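PDB 1VHK: ribosomal RNA small subunit methyltransferase E, which probably methylates N3 of a specific uridine in the 16S rRNA of the assembled 30S ribosomal subunit, with S-adenosyl-L-methionine as methyl donor. Local coordinates for residues Ile98-Lys101 against Gly102-Gly106. Residues are numbered along the deposited sequence; the frame is centred on the assembly and turned at random.
Sequences IIQK and GTELG
K101 and E104, one turn apart on helix 94-104, form a salt bridge with K101 NZ 2.5 Å from E104 OE2, which it meets nearly along the C-O axis. The lysine folds along its chain to run beside the extended E104, its NZ held between Q100 OE1 and E104 OE2. K101 NZ donates to Q100 OE1 at 2.8 Å, tilted 31° from the amide plane. The extended Q100 passes obliquely by E104, amide and carboxylate planes 62° apart. The cluster faces the second subunit, where E237 of that subunit pairs with K101 and R235 of the same subunit with E104 OE2. On another side of the helix T103 OG1 lies 2.9 Å from I99 O, which also accepts T103 N, the two donors arriving from opposite faces of the carbonyl plane. The helix connects parallel strands 82-88 and 109-113 as the crossover of a beta-alpha-beta unit in the SPOUT-clan methyltransferase domain. A Schellman motif ends it: G106, with positive phi (96°), is C-prime; G106 N bonds T103 O at 2.9 Å, and the N-H of the residue after G106 bonds back to G102 O. L105 N donates to K101 O at 2.7 Å, and the leucine side chain packs on L241 and L244 of helix 239-253. I99 packs against W134 and I137 of helix 131-144.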
loop_
_atom_site.group_PDB
_atom_site.type_symbol
_atom_site.label_atom_id
_atom_site.label_comp_id
_atom_site.label_asym_id
_atom_site.label_seq_id
_atom_site.Cartn_x
_atom_site.Cartn_y
_atom_site.Cartn_z
ATOM N N ILE A 98 3.020 0.500 9.190
ATOM C CA ILE A 98 2.855 1.789 8.525
ATOM C C ILE A 98 4.165 2.175 7.848
ATOM O O ILE A 98 4.135 2.704 6.744
ATOM C CB ILE A 98 2.362 2.877 9.482
ATOM C CG1 ILE A 98 0.860 2.730 9.744
ATOM C CG2 ILE A 98 2.630 4.270 8.922
ATOM C CD1 ILE A 98 0.396 3.294 11.086
ATOM N N ILE A 99 5.294 1.873 8.486
ATOM C CA ILE A 99 6.597 2.279 7.930
ATOM C C ILE A 99 6.936 1.424 6.731
ATOM O O ILE A 99 7.377 1.835 5.668
ATOM C CB ILE A 99 7.701 2.160 9.013
ATOM C CG1 ILE A 99 7.545 3.356 9.994
ATOM C CG2 ILE A 99 9.113 2.171 8.458
ATOM C CD1 ILE A 99 8.290 3.122 11.298
ATOM N N GLN A 100 6.740 0.111 6.937
ATOM C CA GLN A 100 7.023 -0.831 5.888
ATOM C C GLN A 100 6.167 -0.568 4.643
ATOM O O GLN A 100 6.724 -0.335 3.569
ATOM C CB GLN A 100 6.896 -2.264 6.369
ATOM C CG GLN A 100 7.211 -3.256 5.217
ATOM C CD GLN A 100 7.208 -4.688 5.701
ATOM O OE1 GLN A 100 6.160 -5.342 5.735
ATOM N NE2 GLN A 100 8.359 -5.151 6.158
ATOM N N LYS A 101 4.838 -0.658 4.756
ATOM C CA LYS A 101 4.039 -0.516 3.519
ATOM C C LYS A 101 4.220 0.873 2.955
ATOM O O LYS A 101 4.508 1.034 1.755
ATOM C CB LYS A 101 2.624 -0.977 3.728
ATOM C CG LYS A 101 2.544 -2.152 4.686
ATOM C CD LYS A 101 2.315 -3.466 4.029
ATOM C CE LYS A 101 3.089 -4.605 4.677
ATOM N NZ LYS A 101 4.157 -5.084 3.728
ATOM N N GLY A 102 4.248 1.879 3.860
ATOM C CA GLY A 102 4.499 3.223 3.545
ATOM C C GLY A 102 5.721 3.403 2.662
ATOM O O GLY A 102 5.715 4.266 1.767
ATOM N N THR A 103 6.846 2.761 2.999
ATOM C CA THR A 103 8.022 2.858 2.140
ATOM C C THR A 103 7.717 2.175 0.799
ATOM O O THR A 103 7.939 2.782 -0.266
ATOM C CB THR A 103 9.294 2.265 2.792
ATOM O OG1 THR A 103 9.501 2.890 4.074
ATOM C CG2 THR A 103 10.542 2.511 1.947
ATOM N N GLU A 104 7.163 0.956 0.824
ATOM C CA GLU A 104 6.839 0.288 -0.446
ATOM C C GLU A 104 6.051 1.309 -1.309
ATOM O O GLU A 104 6.439 1.560 -2.435
ATOM C CB GLU A 104 6.050 -0.985 -0.350
ATOM C CG GLU A 104 6.327 -2.033 0.671
ATOM C CD GLU A 104 5.416 -3.243 0.731
ATOM O OE1 GLU A 104 4.910 -3.735 -0.297
ATOM O OE2 GLU A 104 5.185 -3.792 1.849
ATOM N N LEU A 105 5.023 1.976 -0.765
ATOM C CA LEU A 105 4.248 2.923 -1.480
ATOM C C LEU A 105 4.825 4.283 -1.796
ATOM O O LEU A 105 4.070 5.152 -2.296
ATOM C CB LEU A 105 2.840 3.070 -0.857
ATOM C CG LEU A 105 2.051 1.754 -0.884
ATOM C CD1 LEU A 105 0.974 1.755 0.182
ATOM C CD2 LEU A 105 1.478 1.474 -2.271
ATOM N N GLY A 106 6.092 4.576 -1.567
ATOM C CA GLY A 106 6.689 5.827 -1.910
ATOM C C GLY A 106 6.800 6.913 -0.902
ATOM O O GLY A 106 7.296 8.009 -1.260
#